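Local coordinates for protein flavodoxin (Aquifex aeolicus, PDB 2ARK) that probably serves as a low-potential electron donor to redox enzymes, carrying electrons on a bound FMN cofactor, at residues 17-20 and 21-25; 38-41 and 42-46; 71-74 and 75-79; 180-183 and 184-187. All blocks are in the same frame, centred on the assembly; numbering follows the deposited sequence.

How the contacts relate
Contacts 1 and 3 are partly buried stretches of helix, 17-30 and 69-78, each the helical arm of a beta-alpha-beta unit. Contacts 2 and 4 are surface turns, one leaving strand 35-41, the other following helix 175-181. Contact 2 lies between the helices: Leu-39 packs on Ala-22 and Glu-23 of contact 1, while Val-42 and Ala-45 rest on Phe-74 of contact 3. Contact 4 stands apart, about 36 Å from contact 3 between centres and across the chain's centre from it. Chemistry follows place: phosphate binding in contact 1, turn and carboxylate bonds in contact 2, aromatic packing in contact 3, arginine bonding in contact 4. Contacts 3 and 4 also meet other subunits.

Contact 1. Residues 17-20 and 21-25; sequences NTKK and MAELV. With PO4 (phosphate ion), chain G.
Met-21 N points back to Asn-17 O at 3.0 Å, an almost straight alpha-helical bond. One residue on, Ala-22 N meets Thr-18 O at 2.8 Å, and Glu-23 N follows to Lys-19 O; Leu-24 N closes more weakly on Lys-20 O. These are the opening turns of helix 17-30. On the outer flank the extended Glu-23 side chain crosses the aliphatic end of Lys-19, with Glu-23 OE2 3.7 Å from Lys-19 CE. The ammonium stops short of a bond, Lys-19 NZ lying 4.8 Å from Glu-23 OE2. With a glutamine here the carboxylate charge goes, and the Lys-19 ammonium would probably be left without its nearby countercharge on this flank. Inward, Ala-22 packs on Val-9 and Tyr-11, and Met-21, a selenomethionine, runs toward Phe-94 and Cys-154. At the helix start Thr-18 N donates to phosphate O4 at 2.9 Å. The Thr-18 hydroxyl, set beside its own backbone N (chi1 -49°), turns to the same oxygen, though the model places them too close for the length to be trusted. Thr-15 N also binds the ion. A phosphate held by backbone N-H groups after the first strand is characteristic of the flavodoxin fold, and this one probably occupies the FMN phosphate site.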
ATOM      1  N   ASN A  17      20.887   8.569   9.896  1.00 24.55           N
ATOM      2  CA  ASN A  17      20.193   9.486   9.007  1.00 23.57           C
ATOM      3  C   ASN A  17      18.819   9.787   9.527  1.00 24.16           C
ATOM      4  O   ASN A  17      18.452  10.964   9.617  1.00 24.66           O
ATOM      5  CB  ASN A  17      20.138   8.933   7.597  1.00 22.95           C
ATOM      6  CG  ASN A  17      21.509   8.847   6.959  1.00 24.93           C
ATOM      7  OD1 ASN A  17      22.402   9.655   7.244  1.00 26.19           O
ATOM      8  ND2 ASN A  17      21.692   7.857   6.096  1.00 24.87           N
ATOM      9  N   THR A  18      18.069   8.738   9.899  1.00 23.53           N
ATOM     10  CA  THR A  18      16.743   8.900  10.477  1.00 23.54           C
ATOM     11  C   THR A  18      16.782   9.637  11.835  1.00 24.62           C
ATOM     12  O   THR A  18      15.826  10.377  12.137  1.00 25.04           O
ATOM     13  CB  THR A  18      15.941   7.561  10.537  1.00 23.78           C
ATOM     14  OG1 THR A  18      16.023   6.933   9.249  1.00 24.18           O
ATOM     15  CG2 THR A  18      14.436   7.792  10.864  1.00 20.75           C
ATOM     16  N   LYS A  19      17.882   9.487  12.605  1.00 24.59           N
ATOM     17  CA  LYS A  19      18.105  10.285  13.821  1.00 24.98           C
ATOM     18  C   LYS A  19      18.213  11.773  13.482  1.00 26.07           C
ATOM     19  O   LYS A  19      17.595  12.592  14.137  1.00 27.20           O
ATOM     20  CB  LYS A  19      19.336   9.823  14.651  1.00 25.23           C
ATOM     21  CG  LYS A  19      19.325  10.347  16.158  1.00 24.98           C
ATOM     22  CD  LYS A  19      20.688  10.597  16.778  1.00 23.96           C
ATOM     23  CE  LYS A  19      20.620  10.933  18.281  1.00 25.23           C
ATOM     24  NZ  LYS A  19      21.849  10.430  19.108  1.00 21.47           N
ATOM     25  N   LYS A  20      18.982  12.129  12.465  1.00 27.41           N
ATOM     26  CA  LYS A  20      19.060  13.519  12.017  1.00 29.14           C
ATOM     27  C   LYS A  20      17.680  14.056  11.562  1.00 29.47           C
ATOM     28  O   LYS A  20      17.292  15.163  11.945  1.00 29.09           O
ATOM     29  CB  LYS A  20      20.144  13.694  10.941  1.00 29.99           C
ATOM     30  CG  LYS A  20      21.574  13.855  11.519  1.00 34.03           C
ATOM     31  CD  LYS A  20      22.109  12.534  12.127  1.00 38.60           C
ATOM     32  CE  LYS A  20      22.991  12.688  13.434  1.00 38.54           C
ATOM     33  NZ  LYS A  20      23.138  11.372  14.209  1.00 38.16           N
HETATM   34  N   MSE A  21      16.920  13.258  10.799  1.00 29.74           N
HETATM   35  CA  MSE A  21      15.519  13.605  10.503  1.00 31.04           C
HETATM   36  C   MSE A  21      14.689  13.809  11.754  1.00 28.67           C
HETATM   37  O   MSE A  21      13.924  14.743  11.820  1.00 29.69           O
HETATM   38  CB  MSE A  21      14.828  12.538   9.669  1.00 30.16           C
HETATM   39  CG  MSE A  21      15.475  12.255   8.345  1.00 31.87           C
HETATM   40 SE   MSE A  21      14.440  10.946   7.326  1.00 39.05          SE
HETATM   41  CE  MSE A  21      12.992  12.157   6.609  1.00 31.42           C
ATOM     42  N   ALA A  22      14.843  12.937  12.740  1.00 27.98           N
ATOM     43  CA  ALA A  22      14.009  12.940  13.960  1.00 26.61           C
ATOM     44  C   ALA A  22      14.225  14.196  14.775  1.00 26.59           C
ATOM     45  O   ALA A  22      13.291  14.730  15.388  1.00 25.51           O
ATOM     46  CB  ALA A  22      14.328  11.736  14.789  1.00 26.18           C
ATOM     47  N   GLU A  23      15.475  14.673  14.755  1.00 26.94           N
ATOM     48  CA  GLU A  23      15.854  15.851  15.516  1.00 27.58           C
ATOM     49  C   GLU A  23      15.211  17.081  14.889  1.00 28.18           C
ATOM     50  O   GLU A  23      14.792  17.997  15.603  1.00 29.05           O
ATOM     51  CB  GLU A  23      17.368  15.997  15.558  1.00 27.14           C
ATOM     52  CG  GLU A  23      18.062  15.073  16.515  1.00 28.49           C
ATOM     53  CD  GLU A  23      19.573  15.015  16.285  1.00 32.28           C
ATOM     54  OE1 GLU A  23      20.057  15.497  15.239  1.00 34.71           O
ATOM     55  OE2 GLU A  23      20.297  14.482  17.152  1.00 34.89           O
ATOM     56  N   LEU A  24      15.133  17.086  13.558  1.00 28.40           N
ATOM     57  CA  LEU A  24      14.534  18.169  12.790  1.00 28.39           C
ATOM     58  C   LEU A  24      13.019  18.178  12.893  1.00 28.30           C
ATOM     59  O   LEU A  24      12.415  19.254  12.973  1.00 28.06           O
ATOM     60  CB  LEU A  24      14.965  18.092  11.331  1.00 28.25           C
ATOM     61  CG  LEU A  24      16.421  18.532  11.099  1.00 28.89           C
ATOM     62  CD1 LEU A  24      16.971  17.973   9.777  1.00 27.03           C
ATOM     63  CD2 LEU A  24      16.596  20.052  11.204  1.00 26.97           C
ATOM     64  N   VAL A  25      12.414  16.988  12.914  1.00 27.93           N
ATOM     65  CA  VAL A  25      10.974  16.858  13.185  1.00 27.29           C
ATOM     66  C   VAL A  25      10.636  17.463  14.569  1.00 27.16           C
ATOM     67  O   VAL A  25       9.680  18.238  14.715  1.00 26.96           O
ATOM     68  CB  VAL A  25      10.482  15.369  13.081  1.00 27.34           C
ATOM     69  CG1 VAL A  25       9.010  15.241  13.497  1.00 26.04           C
ATOM     70  CG2 VAL A  25      10.676  14.838  11.688  1.00 25.56           C
TER
HETATM   71  P   PO4 G 501      19.191   5.506   9.134  0.60 18.17           P
HETATM   72  O1  PO4 G 501      18.793   5.508   7.677  0.60 23.64           O
HETATM   73  O2  PO4 G 501      19.690   4.165   9.495  0.60 24.83           O
HETATM   74  O3  PO4 G 501      20.338   6.412   9.391  0.60 25.54           O
HETATM   75  O4  PO4 G 501      18.050   5.809  10.018  0.60 23.55           O

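Contact 2. Residues 38-41 and 42-46; sequences RLKH and VDEAT
His-41 and Glu-44 hold each other twice. Glu-44 N donates to His-41 O at 2.9 Å, coming from above the carbonyl plane, and His-41 N donates to Glu-44 OE1 at 3.1 Å, meeting that oxygen on its anti side. The first bond closes a type I beta turn with Val-42 and Asp-43 at its corners; Ala-45 N adds a weak bond to His-41 O. The carboxylate thus folds back over the strand end and gives the last strand N-H an acceptor. A water links Lys-40 NZ, 2.6 Å away, to Glu-44 O. Farther out, the His-41 ring lies alongside Asp-43, the ring and carboxylate planes 69° apart, and His-41 NE2 makes a weak bond to Asp-43 OD2. The ring gets there because CG stands anti to the backbone N (chi1 178°), which also brings one face under Val-42: CG1 of that valine sits 4.2 Å from the ring centroid, a CH-pi contact. Ala-45 CB also packs on Lys-40 CB at 4.1 Å. Strand 35-41 runs parallel to strand 5-11, where Tyr-11 meets the His-41 ring; Val-42 and Ala-45 rest against Phe-74 of helix 69-78, and Thr-46 caps the start of helix 47-52.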
ATOM      1  N   ARG A  38       8.895  15.049  23.274  1.00 27.82           N
ATOM      2  CA  ARG A  38       9.801  14.023  23.782  1.00 27.65           C
ATOM      3  C   ARG A  38      10.437  13.429  22.537  1.00 27.17           C
ATOM      4  O   ARG A  38       9.715  13.109  21.596  1.00 27.38           O
ATOM      5  CB  ARG A  38       9.045  12.957  24.595  1.00 27.03           C
ATOM      6  CG  ARG A  38       9.289  13.043  26.045  1.00 28.06           C
ATOM      7  CD  ARG A  38       8.045  13.138  26.935  1.00 30.23           C
ATOM      8  NE  ARG A  38       7.707  11.870  27.570  1.00 30.64           N
ATOM      9  CZ  ARG A  38       7.122  11.731  28.757  1.00 30.53           C
ATOM     10  NH1 ARG A  38       6.802  12.773  29.502  1.00 30.31           N
ATOM     11  NH2 ARG A  38       6.878  10.514  29.213  1.00 33.31           N
ATOM     12  N   LEU A  39      11.773  13.331  22.510  1.00 26.60           N
ATOM     13  CA  LEU A  39      12.515  12.656  21.412  1.00 25.66           C
ATOM     14  C   LEU A  39      13.176  11.369  21.926  1.00 26.48           C
ATOM     15  O   LEU A  39      14.033  11.412  22.829  1.00 25.94           O
ATOM     16  CB  LEU A  39      13.553  13.610  20.829  1.00 25.03           C
ATOM     17  CG  LEU A  39      14.546  13.169  19.752  1.00 25.76           C
ATOM     18  CD1 LEU A  39      13.853  12.639  18.453  1.00 22.14           C
ATOM     19  CD2 LEU A  39      15.521  14.312  19.442  1.00 23.77           C
ATOM     20  N   LYS A  40      12.764  10.215  21.399  1.00 27.32           N
ATOM     21  CA  LYS A  40      13.356   8.928  21.858  1.00 28.76           C
ATOM     22  C   LYS A  40      13.773   8.007  20.722  1.00 28.77           C
ATOM     23  O   LYS A  40      13.082   7.912  19.742  1.00 29.73           O
ATOM     24  CB  LYS A  40      12.391   8.153  22.766  1.00 29.40           C
ATOM     25  CG  LYS A  40      11.694   8.975  23.854  1.00 30.88           C
ATOM     26  CD  LYS A  40      12.328   8.865  25.218  1.00 31.01           C
ATOM     27  CE  LYS A  40      11.594   9.826  26.204  1.00 33.89           C
ATOM     28  NZ  LYS A  40      11.747   9.569  27.719  1.00 32.94           N
ATOM     29  N   HIS A  41      14.910   7.337  20.859  1.00 29.12           N
ATOM     30  CA  HIS A  41      15.211   6.157  20.050  1.00 29.35           C
ATOM     31  C   HIS A  41      14.253   5.009  20.516  1.00 29.75           C
ATOM     32  O   HIS A  41      13.865   4.950  21.692  1.00 28.90           O
ATOM     33  CB  HIS A  41      16.705   5.790  20.189  1.00 28.62           C
ATOM     34  CG  HIS A  41      17.111   4.565  19.431  1.00 29.94           C
ATOM     35  ND1 HIS A  41      17.352   4.570  18.074  1.00 33.51           N
ATOM     36  CD2 HIS A  41      17.322   3.292  19.839  1.00 32.51           C
ATOM     37  CE1 HIS A  41      17.673   3.350  17.675  1.00 32.98           C
ATOM     38  NE2 HIS A  41      17.657   2.553  18.727  1.00 33.66           N
ATOM     39  N   VAL A  42      13.862   4.128  19.596  1.00 29.67           N
ATOM     40  CA  VAL A  42      13.009   2.985  19.932  1.00 30.54           C
ATOM     41  C   VAL A  42      13.459   2.145  21.168  1.00 31.77           C
ATOM     42  O   VAL A  42      12.603   1.719  21.953  1.00 31.55           O
ATOM     43  CB  VAL A  42      12.730   2.072  18.700  1.00 29.66           C
ATOM     44  CG1 VAL A  42      13.976   1.406  18.204  1.00 29.45           C
ATOM     45  CG2 VAL A  42      11.718   1.028  19.039  1.00 29.85           C
ATOM     46  N   ASP A  43      14.774   1.920  21.338  1.00 32.60           N
ATOM     47  CA  ASP A  43      15.310   1.151  22.476  1.00 33.88           C
ATOM     48  C   ASP A  43      15.151   1.908  23.796  1.00 34.22           C
ATOM     49  O   ASP A  43      15.203   1.302  24.864  1.00 34.57           O
ATOM     50  CB  ASP A  43      16.817   0.911  22.353  1.00 34.90           C
ATOM     51  CG  ASP A  43      17.220   0.066  21.158  1.00 37.11           C
ATOM     52  OD1 ASP A  43      16.450  -0.821  20.700  1.00 39.47           O
ATOM     53  OD2 ASP A  43      18.361   0.309  20.698  1.00 40.65           O
ATOM     54  N   GLU A  44      15.003   3.226  23.709  1.00 33.94           N
ATOM     55  CA  GLU A  44      14.819   4.119  24.845  1.00 34.75           C
ATOM     56  C   GLU A  44      13.346   4.213  25.248  1.00 33.78           C
ATOM     57  O   GLU A  44      13.038   4.404  26.407  1.00 34.80           O
ATOM     58  CB  GLU A  44      15.254   5.510  24.381  1.00 34.98           C
ATOM     59  CG  GLU A  44      16.168   6.320  25.254  1.00 36.95           C
ATOM     60  CD  GLU A  44      16.324   7.792  24.733  1.00 38.04           C
ATOM     61  OE1 GLU A  44      16.331   8.033  23.475  1.00 37.07           O
ATOM     62  OE2 GLU A  44      16.460   8.700  25.610  1.00 41.62           O
ATOM     63  N   ALA A  45      12.443   4.104  24.273  1.00 32.99           N
ATOM     64  CA  ALA A  45      11.021   4.451  24.421  1.00 32.06           C
ATOM     65  C   ALA A  45      10.190   3.490  25.265  1.00 31.54           C
ATOM     66  O   ALA A  45      10.500   2.299  25.363  1.00 31.21           O
ATOM     67  CB  ALA A  45      10.375   4.622  23.052  1.00 32.08           C
ATOM     68  N   THR A  46       9.129   4.018  25.870  1.00 30.75           N
ATOM     69  CA  THR A  46       8.264   3.209  26.727  1.00 30.51           C
ATOM     70  C   THR A  46       6.797   3.347  26.316  1.00 30.46           C
ATOM     71  O   THR A  46       6.411   4.311  25.662  1.00 30.74           O
ATOM     72  CB  THR A  46       8.388   3.614  28.216  1.00 30.29           C
ATOM     73  OG1 THR A  46       8.063   5.002  28.347  1.00 31.69           O
ATOM     74  CG2 THR A  46       9.795   3.394  28.743  1.00 29.08           C
TER
HETATM   75  O   HOH W   1      11.497   7.001  27.604  1.00 30.20           O

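Contact 3. Residues 71-74 and 75-79; sequences MKRF and FDDVL
Phe-74 lays one ring face under Val-78, whose CB is 4.3 Å from the ring centroid in a CH-pi contact. The pair belongs to helix 69-78, the crossover helix between strands 55-61 and 90-97 of the flavodoxin fold, with a wider pi-type turn at 75-78. Phe-74 O takes two donors there, a weak bond from Val-78 N and a straighter one from Leu-79 N at 3.0 Å. Phe-74 CG, anti to the backbone N (chi1 180°), carries the ring in against Ile-10 and the turn at Val-42 and Ala-45, its edge turned to the face of Phe-75 in an offset edge-to-face pair, centroids 5.8 Å apart and planes at 70°. Leu-79 CG comes within 3.7 Å of Phe-74 CE2. With an alanine here, the space among Val-78, Leu-79 and Phe-75 is likely to open into a gap, and Val-42 and Ala-45 would lose the ring they pack on. On the polar flank Lys-72 NZ bridges to the syn lone pair of Asp-76 OD2 at 3.0 Å; the same ammonium is bound by Val-67 O and Asn-63 O of the second subunit, so three acceptors grip it. Asp-77 OD2 accepts from Trp-69 NE1 of that subunit, and Arg-73 makes a cation-pi contact with the same Trp-69. Back on the inner side, the selenium of Met-71 touches the ring edge of Phe-75, Met-71 SE to Phe-75 CE1 3.7 Å.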
HETATM    1  N   MSE A  71      11.296  -1.232  15.136  1.00 24.25           N
HETATM    2  CA  MSE A  71      10.110  -0.416  15.291  1.00 24.50           C
HETATM    3  C   MSE A  71       8.832  -1.255  15.291  1.00 24.76           C
HETATM    4  O   MSE A  71       7.942  -1.035  16.093  1.00 24.95           O
HETATM    5  CB  MSE A  71      10.048   0.698  14.262  1.00 25.01           C
HETATM    6  CG  MSE A  71       8.895   1.644  14.500  1.00 26.78           C
HETATM    7 SE   MSE A  71       9.105   2.725  16.192  1.00 42.19          SE
HETATM    8  CE  MSE A  71      10.581   3.915  15.664  1.00 33.97           C
ATOM      9  N   LYS A  72       8.767  -2.231  14.395  1.00 24.71           N
ATOM     10  CA  LYS A  72       7.681  -3.188  14.351  1.00 24.16           C
ATOM     11  C   LYS A  72       7.552  -3.936  15.683  1.00 24.48           C
ATOM     12  O   LYS A  72       6.432  -4.121  16.191  1.00 24.61           O
ATOM     13  CB  LYS A  72       7.900  -4.163  13.166  1.00 23.82           C
ATOM     14  CG  LYS A  72       6.739  -5.084  12.886  1.00 24.63           C
ATOM     15  CD  LYS A  72       5.535  -4.364  12.218  1.00 25.09           C
ATOM     16  CE  LYS A  72       4.186  -4.994  12.611  1.00 21.57           C
ATOM     17  NZ  LYS A  72       4.223  -6.461  12.356  1.00 22.58           N
ATOM     18  N   ARG A  73       8.676  -4.335  16.281  1.00 24.36           N
ATOM     19  CA  ARG A  73       8.627  -5.100  17.542  1.00 24.08           C
ATOM     20  C   ARG A  73       8.111  -4.243  18.703  1.00 25.31           C
ATOM     21  O   ARG A  73       7.377  -4.721  19.569  1.00 25.90           O
ATOM     22  CB  ARG A  73       9.997  -5.678  17.862  1.00 23.67           C
ATOM     23  CG  ARG A  73      10.112  -6.473  19.177  1.00 21.72           C
ATOM     24  CD  ARG A  73      11.387  -6.023  19.803  1.00 20.03           C
ATOM     25  NE  ARG A  73      12.337  -7.079  19.874  1.00 20.64           N
ATOM     26  CZ  ARG A  73      13.651  -6.954  20.038  1.00 19.43           C
ATOM     27  NH1 ARG A  73      14.340  -8.075  20.107  1.00 16.42           N
ATOM     28  NH2 ARG A  73      14.285  -5.767  20.100  1.00 16.91           N
ATOM     29  N   PHE A  74       8.480  -2.971  18.704  1.00 25.62           N
ATOM     30  CA  PHE A  74       8.006  -2.053  19.692  1.00 27.00           C
ATOM     31  C   PHE A  74       6.471  -1.920  19.659  1.00 28.03           C
ATOM     32  O   PHE A  74       5.791  -1.942  20.713  1.00 28.58           O
ATOM     33  CB  PHE A  74       8.674  -0.683  19.492  1.00 27.46           C
ATOM     34  CG  PHE A  74       8.229   0.341  20.485  1.00 28.81           C
ATOM     35  CD1 PHE A  74       8.863   0.438  21.732  1.00 29.22           C
ATOM     36  CD2 PHE A  74       7.167   1.189  20.194  1.00 27.82           C
ATOM     37  CE1 PHE A  74       8.440   1.379  22.683  1.00 28.00           C
ATOM     38  CE2 PHE A  74       6.740   2.125  21.130  1.00 31.12           C
ATOM     39  CZ  PHE A  74       7.377   2.219  22.381  1.00 28.33           C
ATOM     40  N   PHE A  75       5.933  -1.766  18.457  1.00 28.15           N
ATOM     41  CA  PHE A  75       4.503  -1.709  18.287  1.00 28.86           C
ATOM     42  C   PHE A  75       3.816  -3.019  18.600  1.00 29.38           C
ATOM     43  O   PHE A  75       2.803  -3.018  19.267  1.00 30.16           O
ATOM     44  CB  PHE A  75       4.137  -1.156  16.897  1.00 29.23           C
ATOM     45  CG  PHE A  75       4.195   0.336  16.843  1.00 28.08           C
ATOM     46  CD1 PHE A  75       5.416   0.988  16.778  1.00 27.60           C
ATOM     47  CD2 PHE A  75       3.041   1.090  16.932  1.00 28.51           C
ATOM     48  CE1 PHE A  75       5.487   2.380  16.785  1.00 29.07           C
ATOM     49  CE2 PHE A  75       3.092   2.482  16.939  1.00 28.63           C
ATOM     50  CZ  PHE A  75       4.311   3.133  16.866  1.00 29.28           C
ATOM     51  N   ASP A  76       4.374  -4.133  18.144  1.00 30.62           N
ATOM     52  CA  ASP A  76       3.725  -5.423  18.310  1.00 31.84           C
ATOM     53  C   ASP A  76       3.751  -5.803  19.754  1.00 31.97           C
ATOM     54  O   ASP A  76       2.745  -6.263  20.263  1.00 32.03           O
ATOM     55  CB  ASP A  76       4.403  -6.556  17.504  1.00 32.68           C
ATOM     56  CG  ASP A  76       4.147  -6.467  16.003  1.00 35.28           C
ATOM     57  OD1 ASP A  76       3.088  -5.915  15.617  1.00 38.88           O
ATOM     58  OD2 ASP A  76       5.005  -6.969  15.215  1.00 35.92           O
ATOM     59  N   ASP A  77       4.902  -5.618  20.404  1.00 32.09           N
ATOM     60  CA  ASP A  77       5.155  -6.258  21.690  1.00 32.87           C
ATOM     61  C   ASP A  77       5.095  -5.343  22.894  1.00 32.83           C
ATOM     62  O   ASP A  77       4.636  -5.761  23.958  1.00 33.62           O
ATOM     63  CB  ASP A  77       6.488  -7.023  21.680  1.00 33.08           C
ATOM     64  CG  ASP A  77       6.454  -8.289  20.800  1.00 35.48           C
ATOM     65  OD1 ASP A  77       5.389  -8.653  20.217  1.00 37.17           O
ATOM     66  OD2 ASP A  77       7.521  -8.941  20.703  1.00 38.90           O
ATOM     67  N   VAL A  78       5.582  -4.114  22.750  1.00 32.55           N
ATOM     68  CA  VAL A  78       5.520  -3.135  23.846  1.00 32.03           C
ATOM     69  C   VAL A  78       4.137  -2.473  23.896  1.00 31.93           C
ATOM     70  O   VAL A  78       3.505  -2.473  24.940  1.00 31.97           O
ATOM     71  CB  VAL A  78       6.692  -2.087  23.794  1.00 32.23           C
ATOM     72  CG1 VAL A  78       6.523  -1.004  24.849  1.00 30.62           C
ATOM     73  CG2 VAL A  78       8.043  -2.795  23.987  1.00 30.48           C
ATOM     74  N   LEU A  79       3.657  -1.951  22.766  1.00 31.65           N
ATOM     75  CA  LEU A  79       2.340  -1.316  22.719  1.00 31.31           C
ATOM     76  C   LEU A  79       1.169  -2.288  22.614  1.00 31.25           C
ATOM     77  O   LEU A  79       0.019  -1.888  22.740  1.00 30.99           O
ATOM     78  CB  LEU A  79       2.263  -0.301  21.594  1.00 31.51           C
ATOM     79  CG  LEU A  79       3.249   0.856  21.595  1.00 31.29           C
ATOM     80  CD1 LEU A  79       2.731   1.825  20.598  1.00 31.67           C
ATOM     81  CD2 LEU A  79       3.378   1.530  22.998  1.00 29.99           C
TER

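Contact 4. Residues 180-183 and 184-187; sequences RKDP and ARFV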
ATOM      1  N   ARG A 180      -4.777  26.980   6.305  1.00 28.86           N
ATOM      2  CA  ARG A 180      -5.326  26.674   5.000  1.00 28.67           C
ATOM      3  C   ARG A 180      -5.015  27.742   3.978  1.00 29.19           C
ATOM      4  O   ARG A 180      -4.830  27.435   2.787  1.00 29.12           O
ATOM      5  CB  ARG A 180      -6.832  26.428   5.082  1.00 28.25           C
ATOM      6  CG  ARG A 180      -7.163  25.097   5.663  1.00 26.56           C
ATOM      7  CD  ARG A 180      -8.627  24.964   5.879  1.00 24.70           C
ATOM      8  NE  ARG A 180      -8.939  23.594   6.257  1.00 24.45           N
ATOM      9  CZ  ARG A 180     -10.127  23.165   6.662  1.00 23.00           C
ATOM     10  NH1 ARG A 180     -11.140  23.998   6.762  1.00 23.22           N
ATOM     11  NH2 ARG A 180     -10.291  21.894   6.977  1.00 24.00           N
ATOM     12  N   LYS A 181      -4.939  28.986   4.464  1.00 29.77           N
ATOM     13  CA  LYS A 181      -4.807  30.180   3.632  1.00 30.01           C
ATOM     14  C   LYS A 181      -3.387  30.761   3.607  1.00 29.72           C
ATOM     15  O   LYS A 181      -3.125  31.750   2.903  1.00 29.23           O
ATOM     16  CB  LYS A 181      -5.830  31.238   4.073  1.00 30.51           C
ATOM     17  CG  LYS A 181      -7.290  30.741   4.109  1.00 32.00           C
ATOM     18  CD  LYS A 181      -7.921  30.537   2.702  1.00 33.95           C
ATOM     19  CE  LYS A 181      -9.466  30.463   2.777  1.00 32.93           C
ATOM     20  NZ  LYS A 181     -10.186  31.009   1.578  1.00 33.44           N
ATOM     21  N   ASP A 182      -2.482  30.124   4.355  1.00 29.42           N
ATOM     22  CA  ASP A 182      -1.070  30.518   4.419  1.00 29.71           C
ATOM     23  C   ASP A 182      -0.273  30.278   3.119  1.00 29.50           C
ATOM     24  O   ASP A 182      -0.011  29.123   2.757  1.00 29.86           O
ATOM     25  CB  ASP A 182      -0.371  29.829   5.592  1.00 29.86           C
ATOM     26  CG  ASP A 182       1.066  30.304   5.788  1.00 30.25           C
ATOM     27  OD1 ASP A 182       1.774  29.716   6.618  1.00 34.00           O
ATOM     28  OD2 ASP A 182       1.504  31.262   5.129  1.00 31.75           O
ATOM     29  N   PRO A 183       0.129  31.371   2.427  1.00 28.89           N
ATOM     30  CA  PRO A 183       0.874  31.245   1.162  1.00 28.59           C
ATOM     31  C   PRO A 183       2.310  30.669   1.281  1.00 28.14           C
ATOM     32  O   PRO A 183       2.822  30.105   0.312  1.00 28.33           O
ATOM     33  CB  PRO A 183       0.874  32.674   0.599  1.00 28.09           C
ATOM     34  CG  PRO A 183       0.688  33.557   1.782  1.00 28.69           C
ATOM     35  CD  PRO A 183      -0.107  32.781   2.799  1.00 29.00           C
ATOM     36  N   ALA A 184       2.942  30.801   2.445  1.00 27.68           N
ATOM     37  CA  ALA A 184       4.270  30.227   2.680  1.00 27.89           C
ATOM     38  C   ALA A 184       4.344  28.682   2.577  1.00 28.09           C
ATOM     39  O   ALA A 184       5.437  28.124   2.424  1.00 28.70           O
ATOM     40  CB  ALA A 184       4.816  30.684   4.029  1.00 27.44           C
ATOM     41  N   ARG A 185       3.203  27.997   2.666  1.00 27.81           N
ATOM     42  CA  ARG A 185       3.162  26.531   2.606  1.00 27.76           C
ATOM     43  C   ARG A 185       3.552  25.981   1.228  1.00 28.32           C
ATOM     44  O   ARG A 185       3.798  24.784   1.062  1.00 28.37           O
ATOM     45  CB  ARG A 185       1.779  26.015   3.014  1.00 26.93           C
ATOM     46  CG  ARG A 185       1.458  26.163   4.482  1.00 25.73           C
ATOM     47  CD  ARG A 185      -0.001  25.901   4.724  1.00 25.02           C
ATOM     48  NE  ARG A 185      -0.377  24.596   4.168  1.00 26.11           N
ATOM     49  CZ  ARG A 185      -1.543  24.285   3.600  1.00 25.40           C
ATOM     50  NH1 ARG A 185      -1.699  23.055   3.139  1.00 25.09           N
ATOM     51  NH2 ARG A 185      -2.536  25.178   3.470  1.00 21.01           N
ATOM     52  N   PHE A 186       3.605  26.859   0.237  1.00 29.32           N
ATOM     53  CA  PHE A 186       3.882  26.451  -1.143  1.00 30.11           C
ATOM     54  C   PHE A 186       4.935  27.328  -1.794  1.00 30.92           C
ATOM     55  O   PHE A 186       4.668  28.465  -2.189  1.00 30.97           O
ATOM     56  CB  PHE A 186       2.575  26.375  -1.948  1.00 29.32           C
ATOM     57  CG  PHE A 186       1.598  25.422  -1.345  1.00 28.19           C
ATOM     58  CD1 PHE A 186       0.576  25.886  -0.501  1.00 26.82           C
ATOM     59  CD2 PHE A 186       1.750  24.049  -1.544  1.00 23.74           C
ATOM     60  CE1 PHE A 186      -0.307  24.994   0.108  1.00 25.31           C
ATOM     61  CE2 PHE A 186       0.885  23.161  -0.944  1.00 25.54           C
ATOM     62  CZ  PHE A 186      -0.149  23.630  -0.108  1.00 26.68           C
ATOM     63  N   VAL A 187       6.141  26.768  -1.870  1.00 32.01           N
ATOM     64  CA  VAL A 187       7.294  27.425  -2.448  1.00 33.00           C
ATOM     65  C   VAL A 187       7.187  27.555  -3.971  1.00 33.52           C
ATOM     66  O   VAL A 187       7.378  28.650  -4.521  1.00 33.79           O
ATOM     67  CB  VAL A 187       8.571  26.672  -2.088  1.00 33.35           C
ATOM     68  CG1 VAL A 187       9.687  27.003  -3.086  1.00 35.00           C
ATOM     69  CG2 VAL A 187       8.997  27.018  -0.662  1.00 32.54           C
TER
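Asp-182 turns its carboxylate onto the N-H of Ala-184, OD2 accepting from Ala-184 N at 3.1 Å. The acceptor is two residues ahead of the donor, so this is an Asx turn; it leads out of helix 175-181 into a short 3-10 turn and on to the C-terminal tail. Asp-182 CG stands anti to its backbone N (chi1 -174°), which brings the carboxylate round to that amide, and Ala-184 N meets OD2 from well above the carboxylate plane. Pro-183 has no N-H to satisfy. The following donors have weaker partners: Arg-185 N reaches Asp-182 O at 3.4 Å and Phe-186 N reaches Pro-183 O at 3.3 Å, both as weak bonds that wind the 3-10 turn.

The side chain of Arg-185 is the polar centre of the contact. It crosses Asp-182 at a slant, Arg-185 CD lying 4.0 Å from Asp-182 CB, but makes no ion pair with that carboxylate. Its nitrogens are served from elsewhere: NE by a salt bridge to Asp-127, NH2 by Ile-179 O and by Gly-84 O of the third subunit, and NH1 by a salt bridge to Asp-87 of the third subunit. Several acceptors thus fix the rotation of a buried guanidinium. Arg-180 NE likewise donates to Asp-87 O of that subunit. Val-187 pairs by backbone with Tyr-128 and Phe-186 touches Thr-126 and Tyr-128, which brings the tail against strand 121-128. The Phe-186 ring stands steeply to the guanidinium of Arg-185 and sets CE1 3.7 Å above its centre.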